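Local coordinates for protein ACDH-11, isoform b (PDB 4Y9J) that belongs to the acyl-CoA dehydrogenase family and binds flavin-adenine dinucleotide in an assembly of four chains, at residues L41-E46 / F122-I126; D53-F57 / A130-F135; P77-H81 / M271-K275; R216-W222 / E287-A293. All blocks are in the same frame, centred on the assembly; numbering follows the deposited sequence.

Contact 1 of 4, residues L41-E46 / F122-I126; sequences LLPESE and FVRRI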
loop_
_atom_site.group_PDB
_atom_site.type_symbol
_atom_site.label_atom_id
_atom_site.label_comp_id
_atom_site.label_asym_id
_atom_site.label_seq_id
_atom_site.Cartn_x
_atom_site.Cartn_y
_atom_site.Cartn_z
ATOM N N LEU B 41 35.935 -31.448 -15.578
ATOM C CA LEU B 41 36.510 -30.257 -16.236
ATOM C C LEU B 41 37.729 -29.694 -15.558
ATOM O O LEU B 41 38.556 -29.108 -16.209
ATOM C CB LEU B 41 35.451 -29.153 -16.357
ATOM C CG LEU B 41 34.245 -29.499 -17.210
ATOM C CD1 LEU B 41 33.181 -28.407 -17.190
ATOM C CD2 LEU B 41 34.677 -29.775 -18.633
ATOM N N LEU B 42 37.835 -29.858 -14.247
ATOM C CA LEU B 42 38.901 -29.274 -13.476
ATOM C C LEU B 42 39.980 -30.290 -13.116
ATOM O O LEU B 42 39.682 -31.441 -12.817
ATOM C CB LEU B 42 38.387 -28.725 -12.171
ATOM C CG LEU B 42 37.325 -27.624 -12.261
ATOM C CD1 LEU B 42 36.804 -27.331 -10.854
ATOM C CD2 LEU B 42 37.870 -26.339 -12.879
ATOM N N PRO B 43 41.225 -29.841 -13.087
ATOM C CA PRO B 43 42.349 -30.628 -12.564
ATOM C C PRO B 43 42.075 -31.022 -11.110
ATOM O O PRO B 43 41.457 -30.217 -10.397
ATOM C CB PRO B 43 43.525 -29.664 -12.618
ATOM C CG PRO B 43 43.098 -28.479 -13.384
ATOM C CD PRO B 43 41.607 -28.475 -13.487
ATOM N N GLU B 44 42.588 -32.181 -10.652
ATOM C CA GLU B 44 42.084 -32.881 -9.406
ATOM C C GLU B 44 42.275 -32.033 -8.184
ATOM O O GLU B 44 41.420 -32.036 -7.270
ATOM C CB GLU B 44 42.792 -34.248 -9.113
ATOM C CG GLU B 44 42.458 -34.877 -7.731
ATOM C CD GLU B 44 43.298 -36.094 -7.359
ATOM O OE1 GLU B 44 44.524 -35.969 -7.157
ATOM O OE2 GLU B 44 42.706 -37.193 -7.245
ATOM N N SER B 45 43.385 -31.318 -8.231
ATOM C CA SER B 45 43.808 -30.381 -7.251
ATOM C C SER B 45 42.835 -29.202 -7.126
ATOM O O SER B 45 42.415 -28.806 -6.002
ATOM C CB SER B 45 45.208 -29.888 -7.686
ATOM O OG SER B 45 45.163 -29.441 -9.045
ATOM N N GLU B 46 42.483 -28.619 -8.272
ATOM C CA GLU B 46 41.670 -27.420 -8.257
ATOM C C GLU B 46 40.296 -27.859 -7.883
ATOM O O GLU B 46 39.579 -27.138 -7.231
ATOM C CB GLU B 46 41.628 -26.754 -9.604
ATOM C CG GLU B 46 42.946 -26.273 -10.128
ATOM C CD GLU B 46 43.503 -25.043 -9.434
ATOM O OE1 GLU B 46 44.450 -24.453 -10.031
ATOM O OE2 GLU B 46 43.089 -24.696 -8.302
ATOM N N PHE B 122 41.001 -20.591 -16.965
ATOM C CA PHE B 122 39.991 -21.603 -17.333
ATOM C C PHE B 122 39.329 -22.117 -16.045
ATOM O O PHE B 122 38.132 -22.346 -16.006
ATOM C CB PHE B 122 40.626 -22.688 -18.260
ATOM C CG PHE B 122 40.383 -24.107 -17.845
ATOM C CD1 PHE B 122 41.170 -24.688 -16.883
ATOM C CD2 PHE B 122 39.439 -24.855 -18.456
ATOM C CE1 PHE B 122 40.983 -26.002 -16.509
ATOM C CE2 PHE B 122 39.246 -26.168 -18.099
ATOM C CZ PHE B 122 39.983 -26.721 -17.096
ATOM N N VAL B 123 40.127 -22.250 -14.980
ATOM C CA VAL B 123 39.618 -22.754 -13.715
ATOM C C VAL B 123 38.664 -21.731 -13.115
ATOM O O VAL B 123 37.600 -22.047 -12.644
ATOM C CB VAL B 123 40.778 -23.049 -12.734
ATOM C CG1 VAL B 123 40.312 -23.163 -11.281
ATOM C CG2 VAL B 123 41.512 -24.316 -13.180
ATOM N N ARG B 124 39.119 -20.503 -13.056
ATOM C CA ARG B 124 38.385 -19.546 -12.321
ATOM C C ARG B 124 37.050 -19.192 -12.954
ATOM O O ARG B 124 36.128 -18.881 -12.229
ATOM C CB ARG B 124 39.275 -18.381 -12.006
ATOM C CG ARG B 124 39.491 -17.410 -13.118
ATOM C CD ARG B 124 40.747 -16.591 -12.806
ATOM N NE ARG B 124 40.803 -15.564 -13.832
ATOM C CZ ARG B 124 41.897 -14.999 -14.312
ATOM N NH1 ARG B 124 43.077 -15.323 -13.837
ATOM N NH2 ARG B 124 41.795 -14.139 -15.307
ATOM N N ARG B 125 36.882 -19.329 -14.273
ATOM C CA ARG B 125 35.598 -19.031 -14.853
ATOM C C ARG B 125 34.646 -20.182 -14.574
ATOM O O ARG B 125 33.462 -19.961 -14.361
ATOM C CB ARG B 125 35.669 -18.703 -16.356
ATOM C CG ARG B 125 36.251 -17.330 -16.696
ATOM C CD ARG B 125 35.376 -16.177 -16.179
ATOM N NE ARG B 125 35.674 -14.909 -16.823
ATOM C CZ ARG B 125 35.083 -13.750 -16.562
ATOM N NH1 ARG B 125 34.168 -13.639 -15.583
ATOM N NH2 ARG B 125 35.438 -12.690 -17.268
ATOM N N ILE B 126 35.193 -21.388 -14.512
ATOM C CA ILE B 126 34.362 -22.538 -14.166
ATOM C C ILE B 126 33.883 -22.388 -12.714
ATOM O O ILE B 126 32.708 -22.551 -12.426
ATOM C CB ILE B 126 35.092 -23.891 -14.445
ATOM C CG1 ILE B 126 35.200 -24.076 -15.966
ATOM C CG2 ILE B 126 34.302 -25.045 -13.861
ATOM C CD1 ILE B 126 36.192 -25.130 -16.418
#

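Contact 2 of 4, residues D53-F57 / A130-F135; sequences DLSKF and AKLFLF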
loop_
_atom_site.group_PDB
_atom_site.type_symbol
_atom_site.label_atom_id
_atom_site.label_comp_id
_atom_site.label_asym_id
_atom_site.label_seq_id
_atom_site.Cartn_x
_atom_site.Cartn_y
_atom_site.Cartn_z
ATOM N N ASP B 53 34.730 -24.725 -1.610
ATOM C CA ASP B 53 34.136 -23.391 -1.592
ATOM C C ASP B 53 32.631 -23.405 -1.911
ATOM O O ASP B 53 31.812 -22.775 -1.244
ATOM C CB ASP B 53 34.838 -22.455 -2.546
ATOM C CG ASP B 53 34.293 -21.041 -2.463
ATOM O OD1 ASP B 53 34.396 -20.365 -1.397
ATOM O OD2 ASP B 53 33.811 -20.593 -3.462
ATOM N N LEU B 54 32.258 -24.149 -2.937
ATOM C CA LEU B 54 30.915 -24.189 -3.399
ATOM C C LEU B 54 29.996 -24.895 -2.427
ATOM O O LEU B 54 28.861 -24.436 -2.199
ATOM C CB LEU B 54 30.833 -24.828 -4.781
ATOM C CG LEU B 54 31.533 -24.031 -5.881
ATOM C CD1 LEU B 54 31.483 -24.915 -7.121
ATOM C CD2 LEU B 54 30.836 -22.698 -6.170
ATOM N N SER B 55 30.476 -25.976 -1.837
ATOM C CA SER B 55 29.705 -26.687 -0.865
ATOM C C SER B 55 29.400 -25.816 0.381
ATOM O O SER B 55 28.249 -25.804 0.867
ATOM C CB SER B 55 30.407 -27.971 -0.455
ATOM O OG SER B 55 29.502 -28.726 0.325
ATOM N N LYS B 56 30.401 -25.072 0.846
ATOM C CA LYS B 56 30.257 -24.144 1.964
ATOM C C LYS B 56 29.284 -23.053 1.575
ATOM O O LYS B 56 28.339 -22.768 2.332
ATOM C CB LYS B 56 31.619 -23.594 2.409
ATOM C CG LYS B 56 31.544 -22.485 3.477
ATOM C CD LYS B 56 32.925 -22.153 4.039
ATOM C CE LYS B 56 32.851 -20.902 4.895
ATOM N NZ LYS B 56 34.133 -20.163 4.834
ATOM N N PHE B 57 29.430 -22.509 0.367
ATOM C CA PHE B 57 28.489 -21.504 -0.102
ATOM C C PHE B 57 27.072 -22.006 -0.178
ATOM O O PHE B 57 26.116 -21.260 0.093
ATOM C CB PHE B 57 28.973 -20.939 -1.442
ATOM C CG PHE B 57 28.221 -19.749 -1.935
ATOM C CD1 PHE B 57 28.074 -18.591 -1.145
ATOM C CD2 PHE B 57 27.677 -19.754 -3.186
ATOM C CE1 PHE B 57 27.398 -17.510 -1.623
ATOM C CE2 PHE B 57 26.976 -18.677 -3.687
ATOM C CZ PHE B 57 26.812 -17.549 -2.884
ATOM N N ALA B 130 29.891 -21.693 -11.665
ATOM C CA ALA B 130 29.213 -22.605 -10.711
ATOM C C ALA B 130 28.679 -21.837 -9.479
ATOM O O ALA B 130 27.566 -22.067 -8.991
ATOM C CB ALA B 130 30.230 -23.690 -10.256
ATOM N N LYS B 131 29.471 -20.873 -9.015
ATOM C CA LYS B 131 29.084 -20.105 -7.847
ATOM C C LYS B 131 27.886 -19.206 -8.169
ATOM O O LYS B 131 26.949 -19.127 -7.382
ATOM C CB LYS B 131 30.259 -19.312 -7.263
ATOM C CG LYS B 131 30.073 -18.998 -5.800
ATOM C CD LYS B 131 31.335 -18.411 -5.175
ATOM C CE LYS B 131 31.194 -18.499 -3.665
ATOM N NZ LYS B 131 32.440 -18.144 -2.938
ATOM N N LEU B 132 27.914 -18.563 -9.325
ATOM C CA LEU B 132 26.809 -17.788 -9.830
ATOM C C LEU B 132 25.557 -18.623 -10.013
ATOM O O LEU B 132 24.413 -18.132 -9.760
ATOM C CB LEU B 132 27.167 -17.119 -11.164
ATOM C CG LEU B 132 28.201 -16.012 -11.072
ATOM C CD1 LEU B 132 28.801 -15.771 -12.455
ATOM C CD2 LEU B 132 27.530 -14.742 -10.574
ATOM N N PHE B 133 25.753 -19.848 -10.467
ATOM C CA PHE B 133 24.650 -20.772 -10.626
ATOM C C PHE B 133 23.965 -21.143 -9.279
ATOM O O PHE B 133 22.735 -21.288 -9.214
ATOM C CB PHE B 133 25.099 -21.986 -11.408
ATOM C CG PHE B 133 24.068 -23.115 -11.503
ATOM C CD1 PHE B 133 22.949 -23.045 -12.351
ATOM C CD2 PHE B 133 24.221 -24.251 -10.691
ATOM C CE1 PHE B 133 22.064 -24.126 -12.420
ATOM C CE2 PHE B 133 23.354 -25.322 -10.779
ATOM C CZ PHE B 133 22.292 -25.277 -11.640
ATOM N N LEU B 134 24.749 -21.327 -8.220
ATOM C CA LEU B 134 24.194 -21.535 -6.893
ATOM C C LEU B 134 23.499 -20.255 -6.362
ATOM O O LEU B 134 22.409 -20.327 -5.763
ATOM C CB LEU B 134 25.260 -21.985 -5.929
ATOM C CG LEU B 134 26.002 -23.258 -6.322
ATOM C CD1 LEU B 134 27.040 -23.504 -5.234
ATOM C CD2 LEU B 134 25.047 -24.428 -6.454
ATOM N N PHE B 135 24.074 -19.086 -6.656
ATOM C CA PHE B 135 23.584 -17.808 -6.124
ATOM C C PHE B 135 22.270 -17.417 -6.778
ATOM O O PHE B 135 21.321 -17.005 -6.084
ATOM C CB PHE B 135 24.666 -16.702 -6.333
ATOM C CG PHE B 135 24.303 -15.349 -5.796
ATOM C CD1 PHE B 135 23.960 -15.188 -4.456
ATOM C CD2 PHE B 135 24.293 -14.244 -6.617
ATOM C CE1 PHE B 135 23.672 -13.960 -3.919
ATOM C CE2 PHE B 135 23.961 -12.988 -6.089
ATOM C CZ PHE B 135 23.688 -12.848 -4.747
#

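Contact 3 of 4, residues P77-H81 / M271-K275; sequences PRLEH and MVRLK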
loop_
_atom_site.group_PDB
_atom_site.type_symbol
_atom_site.label_atom_id
_atom_site.label_comp_id
_atom_site.label_asym_id
_atom_site.label_seq_id
_atom_site.Cartn_x
_atom_site.Cartn_y
_atom_site.Cartn_z
ATOM N N PRO B 77 11.871 -1.772 -3.880
ATOM C CA PRO B 77 12.425 -0.423 -3.900
ATOM C C PRO B 77 11.378 0.645 -4.161
ATOM O O PRO B 77 10.402 0.392 -4.899
ATOM C CB PRO B 77 13.400 -0.439 -5.090
ATOM C CG PRO B 77 13.444 -1.806 -5.549
ATOM C CD PRO B 77 12.475 -2.655 -4.889
ATOM N N ARG B 78 11.629 1.821 -3.641
ATOM C CA ARG B 78 10.787 2.980 -3.861
ATOM C C ARG B 78 11.642 4.167 -4.172
ATOM O O ARG B 78 12.851 4.191 -3.886
ATOM C CB ARG B 78 9.925 3.302 -2.594
ATOM C CG ARG B 78 9.063 2.139 -2.163
ATOM C CD ARG B 78 8.210 2.438 -0.895
ATOM N NE ARG B 78 8.855 2.132 0.398
ATOM C CZ ARG B 78 9.287 3.070 1.240
ATOM N NH1 ARG B 78 9.221 4.361 0.907
ATOM N NH2 ARG B 78 9.802 2.731 2.422
ATOM N N LEU B 79 11.035 5.148 -4.829
ATOM C CA LEU B 79 11.671 6.381 -5.286
ATOM C C LEU B 79 10.892 7.583 -4.795
ATOM O O LEU B 79 9.644 7.614 -4.934
ATOM C CB LEU B 79 11.756 6.398 -6.816
ATOM C CG LEU B 79 12.177 7.691 -7.452
ATOM C CD1 LEU B 79 13.611 8.020 -7.034
ATOM C CD2 LEU B 79 12.013 7.676 -8.993
ATOM N N GLU B 80 11.559 8.537 -4.163
ATOM C CA GLU B 80 10.967 9.827 -3.801
ATOM C C GLU B 80 11.661 10.923 -4.479
ATOM O O GLU B 80 12.847 11.152 -4.248
ATOM C CB GLU B 80 11.056 10.067 -2.309
ATOM C CG GLU B 80 10.244 9.056 -1.531
ATOM C CD GLU B 80 10.358 9.140 -0.006
ATOM O OE1 GLU B 80 11.102 9.979 0.547
ATOM O OE2 GLU B 80 9.703 8.293 0.637
ATOM N N HIS B 81 10.930 11.626 -5.326
ATOM C CA HIS B 81 11.499 12.691 -6.112
ATOM C C HIS B 81 11.987 13.827 -5.257
ATOM O O HIS B 81 13.079 14.329 -5.510
ATOM C CB HIS B 81 10.508 13.284 -7.135
ATOM C CG HIS B 81 10.143 12.360 -8.274
ATOM N ND1 HIS B 81 11.046 11.519 -8.905
ATOM C CD2 HIS B 81 8.966 12.201 -8.937
ATOM C CE1 HIS B 81 10.439 10.855 -9.877
ATOM N NE2 HIS B 81 9.173 11.233 -9.906
ATOM N N MET B 271 15.815 10.651 -11.799
ATOM C CA MET B 271 15.119 9.425 -12.003
ATOM C C MET B 271 13.642 9.765 -12.209
ATOM O O MET B 271 12.926 10.245 -11.293
ATOM C CB MET B 271 15.286 8.511 -10.816
ATOM C CG MET B 271 16.724 8.149 -10.406
ATOM S SD MET B 271 16.733 6.781 -9.202
ATOM C CE MET B 271 18.446 6.916 -8.738
ATOM N N VAL B 272 13.151 9.507 -13.386
ATOM C CA VAL B 272 11.788 9.888 -13.721
ATOM C C VAL B 272 10.789 9.032 -12.979
ATOM O O VAL B 272 9.806 9.581 -12.474
ATOM C CB VAL B 272 11.556 9.847 -15.263
ATOM C CG1 VAL B 272 10.113 10.219 -15.606
ATOM C CG2 VAL B 272 12.501 10.799 -15.960
ATOM N N ARG B 273 10.966 7.714 -12.977
ATOM C CA ARG B 273 10.158 6.755 -12.259
ATOM C C ARG B 273 10.848 5.425 -12.142
ATOM O O ARG B 273 11.816 5.181 -12.854
ATOM C CB ARG B 273 8.775 6.556 -12.963
ATOM C CG ARG B 273 8.990 5.933 -14.316
ATOM C CD ARG B 273 7.805 6.070 -15.243
ATOM N NE ARG B 273 6.823 5.179 -14.841
ATOM C CZ ARG B 273 6.513 4.041 -15.464
ATOM N NH1 ARG B 273 7.108 3.675 -16.538
ATOM N NH2 ARG B 273 5.527 3.302 -14.985
ATOM N N LEU B 274 10.392 4.576 -11.227
ATOM C CA LEU B 274 10.751 3.199 -11.241
ATOM C C LEU B 274 9.756 2.429 -12.112
ATOM O O LEU B 274 8.539 2.769 -12.088
ATOM C CB LEU B 274 10.827 2.559 -9.872
ATOM C CG LEU B 274 11.857 3.204 -8.946
ATOM C CD1 LEU B 274 11.812 2.488 -7.586
ATOM C CD2 LEU B 274 13.224 3.264 -9.564
ATOM N N LYS B 275 10.255 1.451 -12.865
ATOM C CA LYS B 275 9.349 0.557 -13.591
ATOM C C LYS B 275 8.506 -0.289 -12.638
ATOM O O LYS B 275 8.905 -0.676 -11.523
ATOM C CB LYS B 275 10.121 -0.383 -14.518
ATOM C CG LYS B 275 10.993 0.265 -15.572
ATOM C CD LYS B 275 10.157 1.075 -16.577
ATOM C CE LYS B 275 11.089 1.479 -17.675
ATOM N NZ LYS B 275 10.420 2.237 -18.740
#

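Contact 4 of 4, residues R216-W222 / E287-A293; sequences RLHGYKW and ELLLDGA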
loop_
_atom_site.group_PDB
_atom_site.type_symbol
_atom_site.label_atom_id
_atom_site.label_comp_id
_atom_site.label_asym_id
_atom_site.label_seq_id
_atom_site.Cartn_x
_atom_site.Cartn_y
_atom_site.Cartn_z
ATOM N N ARG B 216 29.509 15.971 -21.436
ATOM C CA ARG B 216 28.207 16.198 -20.757
ATOM C C ARG B 216 27.221 15.396 -21.574
ATOM O O ARG B 216 27.148 15.639 -22.771
ATOM C CB ARG B 216 27.794 17.667 -20.992
ATOM C CG ARG B 216 28.064 18.665 -19.933
ATOM C CD ARG B 216 27.206 19.919 -20.189
ATOM N NE ARG B 216 27.609 20.770 -21.320
ATOM C CZ ARG B 216 26.852 21.169 -22.361
ATOM N NH1 ARG B 216 25.597 20.795 -22.561
ATOM N NH2 ARG B 216 27.373 21.994 -23.237
ATOM N N LEU B 217 26.468 14.494 -20.954
ATOM C CA LEU B 217 25.458 13.712 -21.654
ATOM C C LEU B 217 24.043 14.275 -21.463
ATOM O O LEU B 217 23.641 14.638 -20.345
ATOM C CB LEU B 217 25.461 12.230 -21.217
ATOM C CG LEU B 217 26.782 11.486 -21.299
ATOM C CD1 LEU B 217 26.657 10.028 -20.907
ATOM C CD2 LEU B 217 27.460 11.657 -22.686
ATOM N N HIS B 218 23.284 14.194 -22.561
ATOM C CA HIS B 218 21.906 14.670 -22.650
ATOM C C HIS B 218 21.083 13.621 -23.376
ATOM O O HIS B 218 21.310 13.360 -24.588
ATOM C CB HIS B 218 21.857 16.032 -23.374
ATOM C CG HIS B 218 22.467 17.148 -22.585
ATOM N ND1 HIS B 218 23.809 17.488 -22.676
ATOM C CD2 HIS B 218 21.923 18.017 -21.715
ATOM C CE1 HIS B 218 24.068 18.480 -21.858
ATOM N NE2 HIS B 218 22.943 18.823 -21.265
ATOM N N GLY B 219 20.182 13.007 -22.671
ATOM C CA GLY B 219 19.376 11.906 -23.232
ATOM C C GLY B 219 18.406 11.336 -22.259
ATOM O O GLY B 219 18.341 11.801 -21.067
ATOM N N TYR B 220 17.663 10.312 -22.706
ATOM C CA TYR B 220 16.692 9.662 -21.889
ATOM C C TYR B 220 16.946 8.153 -21.898
ATOM O O TYR B 220 16.872 7.549 -22.981
ATOM C CB TYR B 220 15.279 9.964 -22.383
ATOM C CG TYR B 220 14.190 9.626 -21.374
ATOM C CD1 TYR B 220 13.743 8.329 -21.137
ATOM C CD2 TYR B 220 13.548 10.641 -20.723
ATOM C CE1 TYR B 220 12.720 8.076 -20.230
ATOM C CE2 TYR B 220 12.581 10.393 -19.774
ATOM C CZ TYR B 220 12.133 9.140 -19.545
ATOM O OH TYR B 220 11.163 8.973 -18.579
ATOM N N LYS B 221 17.298 7.556 -20.765
ATOM C CA LYS B 221 17.554 6.124 -20.705
ATOM C C LYS B 221 16.268 5.451 -20.225
ATOM O O LYS B 221 15.758 5.711 -19.144
ATOM C CB LYS B 221 18.735 5.852 -19.810
ATOM C CG LYS B 221 19.991 6.498 -20.328
ATOM C CD LYS B 221 20.399 5.947 -21.724
ATOM C CE LYS B 221 21.584 6.684 -22.291
ATOM N NZ LYS B 221 22.094 5.973 -23.496
ATOM N N TRP B 222 15.725 4.586 -21.055
ATOM C CA TRP B 222 14.364 4.072 -20.882
ATOM C C TRP B 222 14.268 2.918 -19.925
ATOM O O TRP B 222 13.205 2.744 -19.340
ATOM C CB TRP B 222 13.814 3.700 -22.268
ATOM C CG TRP B 222 12.453 3.141 -22.401
ATOM C CD1 TRP B 222 12.127 2.059 -23.200
ATOM C CD2 TRP B 222 11.219 3.698 -21.958
ATOM N NE1 TRP B 222 10.776 1.832 -23.166
ATOM C CE2 TRP B 222 10.181 2.845 -22.438
ATOM C CE3 TRP B 222 10.862 4.851 -21.235
ATOM C CZ2 TRP B 222 8.838 3.091 -22.159
ATOM C CZ3 TRP B 222 9.523 5.084 -20.942
ATOM C CH2 TRP B 222 8.527 4.198 -21.394
ATOM N N GLU B 287 13.708 4.865 -15.182
ATOM C CA GLU B 287 13.940 5.698 -16.344
ATOM C C GLU B 287 14.770 6.900 -15.892
ATOM O O GLU B 287 14.438 7.543 -14.883
ATOM C CB GLU B 287 12.638 6.210 -16.940
ATOM C CG GLU B 287 11.693 5.074 -17.333
ATOM C CD GLU B 287 10.292 5.501 -17.728
ATOM O OE1 GLU B 287 10.061 6.715 -18.032
ATOM O OE2 GLU B 287 9.442 4.556 -17.726
ATOM N N LEU B 288 15.777 7.220 -16.660
ATOM C CA LEU B 288 16.733 8.305 -16.345
ATOM C C LEU B 288 16.694 9.396 -17.348
ATOM O O LEU B 288 16.877 9.164 -18.565
ATOM C CB LEU B 288 18.180 7.778 -16.196
ATOM C CG LEU B 288 18.388 6.632 -15.203
ATOM C CD1 LEU B 288 19.869 6.259 -15.291
ATOM C CD2 LEU B 288 17.938 6.940 -13.829
ATOM N N LEU B 289 16.599 10.622 -16.860
ATOM C CA LEU B 289 16.756 11.774 -17.682
ATOM C C LEU B 289 18.117 12.356 -17.395
ATOM O O LEU B 289 18.375 12.862 -16.274
ATOM C CB LEU B 289 15.604 12.764 -17.490
ATOM C CG LEU B 289 15.693 14.119 -18.177
ATOM C CD1 LEU B 289 15.815 14.013 -19.687
ATOM C CD2 LEU B 289 14.510 15.067 -17.921
ATOM N N LEU B 290 18.958 12.324 -18.417
ATOM C CA LEU B 290 20.347 12.836 -18.407
ATOM C C LEU B 290 20.377 14.237 -18.939
ATOM O O LEU B 290 20.009 14.517 -20.104
ATOM C CB LEU B 290 21.282 11.970 -19.231
ATOM C CG LEU B 290 21.870 10.679 -18.626
ATOM C CD1 LEU B 290 20.976 9.858 -17.782
ATOM C CD2 LEU B 290 22.481 9.785 -19.668
ATOM N N ASP B 291 20.800 15.157 -18.089
ATOM C CA ASP B 291 20.953 16.521 -18.481
ATOM C C ASP B 291 22.244 17.059 -17.923
ATOM O O ASP B 291 22.265 17.651 -16.832
ATOM C CB ASP B 291 19.772 17.341 -17.975
ATOM C CG ASP B 291 19.867 18.798 -18.351
ATOM O OD1 ASP B 291 20.747 19.212 -19.147
ATOM O OD2 ASP B 291 19.050 19.557 -17.809
ATOM N N GLY B 292 23.321 16.893 -18.679
ATOM C CA GLY B 292 24.643 17.373 -18.241
ATOM C C GLY B 292 25.400 16.366 -17.344
ATOM O O GLY B 292 26.345 16.757 -16.607
ATOM N N ALA B 293 25.049 15.086 -17.417
ATOM C CA ALA B 293 25.802 14.017 -16.719
ATOM C C ALA B 293 27.230 13.949 -17.229
ATOM O O ALA B 293 27.464 13.804 -18.401
ATOM C CB ALA B 293 25.129 12.685 -16.923
#

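Contact 1 of 4, residues L41-E46 / F122-I126
E46 lies across V123 at roughly a right angle, and its aliphatic stem does the touching. Its CB is 4.2 Å from V123 CG1. The next atom, E46 CG, stands beside the backbone N (chi1 -62°) and reaches V123 CG2 at 3.9 Å. A bend at chi2 then turns the chain back along the valine, bringing E46 CD to 4.1 Å from V123 CG1, while the carboxylate at the tip leaves the apolar patch for a salt bridge with R49 of its own helix. A glutamate suits this partly exposed place because its methylenes can pack while its charge is met elsewhere.

L42 and I126 run alongside each other, head to tail, with L42 CD2 3.9 Å from I126 CG2. L41 CB also reaches I126, 4.1 Å from its CD1. P43, the N-cap of helix 44-74, puts its CD 4.0 Å from F122 CE1, near the plane of the ring. The L41 carbonyl oxygen also meets that ring at its edge, close to CZ. F373 of helix 352-383 touches both L41 and I126.

Most of the touching atoms are hydrocarbon, the exception being the L41 carbonyl oxygen at the F122 ring edge. The joint between the 41-43 corner and helix 121-135 therefore rests largely on shape and burial of apolar surface, and the charge of E46 has its polar partner outside the contact.

Contact 2 of 4, residues D53-F57 / A130-F135
K131 threads between D53 and F57 and serves both. Its ammonium NZ forms a salt bridge with D53 OD2 at 2.9 Å, using the syn lone pair of that oxygen; a weaker bond runs from NZ to D53 OD1. The stem below it crosses F57 at about a right angle, with K131 CE 3.9 Å from the ring centroid and over the face in a CH-pi contact. NZ, 5.0 Å from the same centroid, adds a cation-pi interaction. An extended lysine fits because its long methylene run can lie on the phenyl face before its charge reaches the acid. F57 CZ also comes within 4.0 Å of F135 CD1.

Beside the polar pair, L54 fills the space between the backbones. Its two methyls divide the work: CD1 meets A130 CB at 3.6 Å, and CD2 lies 3.6 Å from K131 CB. The small A130 lets the leucine come this near, and L134 CD1 closes in on L54 CD2 at 4.0 Å.

Farther out, K131 NZ has a second salt bridge, to E108, and D53 OD2 a hydrogen bond with H127 NE2; these bonds probably fix the rotation of the acid and lower the cost of burying the lysine charge. L38 and L34 of helix 34-41 back L54 and L134.

The short segments run nearly parallel, 11° apart with axes 10.3 Å from each other. Such side-by-side helices, mostly apolar between them, with an ion pair whose lysine is buried and whose aspartate is partly exposed, belong to the helical N-terminal domain of the acyl-CoA dehydrogenase fold.

Contact 3 of 4, residues P77-H81 / M271-K275
Apolar packing joins L79 to M271 and L274. L79 CG stands opposite its own backbone N (chi1 170°), which carries the two methyls toward M271: CD2 lies 3.8 Å from M271 CB, and CD1 is 4.0 Å from M271 SD. Behind them, L79 CB meets L274 CG at 3.8 Å, and P77 CB touches L274 CD1 at 4.2 Å. Branched leucines suit this seam, since each offers hydrocarbon to two neighbours.

The seam lies between domains. Strand 78-80 pairs with 88-93 in a small antiparallel sheet of the N-terminal region, whereas 271-274 belongs to the sheet of the middle domain. Their axes approach to 7.2 Å and run 148° apart, so the strands pack through side chains without sharing a sheet.

Ring-to-carbonyl contacts come from H81, where the chain turns a corner. Its CE1 edge points at two successive carbonyls, 2.9 Å from M271 O and 3.0 Å from V272 O, the second in the plane of the ring.

Charges engage partners beyond the two segments. R273, whose side chain leaves its strand away from L79, forms a salt bridge with D429 of the third subunit, and R78 reaches E75 of the fourth subunit.

Contact 4 of 4, residues R216-W222 / E287-A293
G219 and L290 face each other in the tight, buried middle of this antiparallel ladder. L290 N donates to G219 O at 2.8 Å, and G219 N returns a bond to L290 O at 3.0 Å. Two residues along, beyond the non-hydrogen-bonded pair of Y220 and L289, K221 and L288 form another hydrogen-bonded pair. The glycine, at nearly flat backbone angles, keeps its position slim while L290 CB packs on its carbonyl. Close to this end, Y220 OH gives a 2.6 Å hydrogen bond to E287 OE1, in the plane of the phenol and on the anti lone pair of the acid. W222 lies alongside that carboxylate, CZ3 3.3 Å from E287 OE2.

The other end is less regular and nearer solvent, with R216, D291 and G292 partly exposed. The register shifts there, as G292 and A293 both face L217 in a G1 beta bulge. L217 N donates to A293 O at 2.8 Å; L217 O accepts from G292 N at 2.8 Å, with the donor above the carbonyl plane, and from A293 N at a longer 3.3 Å. Glycine suits position 292, because a residue without a side chain readily takes up positive phi (86°). H218 lays one ring face over G292 N, and the stem of R216 runs beside G292 CA. D291 turns its OD2 to the backbone N of H11 of the fourth subunit.

Within the middle-domain sheet, strand 214-225 runs between 206-209 and 285-298, and the latter pairs onward with 252-258 and 269-274; L217 packs on T234 and A236 of strand 231-238.

Contacts 1 and 2 lie 14 Å apart, centre to centre, along one pair of helices, 44-74 and 121-135, and both lie within the helical N-terminal domain. Helix 44-74 is followed by strand 78-80, which starts contact 3, its centre 33 Å from that of contact 2. Contact 3 joins that N-terminal region to the middle-domain sheet, which holds contact 4, whose centre is 15 Å from that of contact 3. Strands 269-274 and 285-298 are neighbours there, and E287 of contact 4 forms salt bridges with R273 and K275 of contact 3. Along the chain, contacts 1, 2 and 3 interleave; contact 4 opens after contacts 1 and 2 have closed and interleaves with contact 3. Contacts 3 and 4 also meet neighbouring subunits.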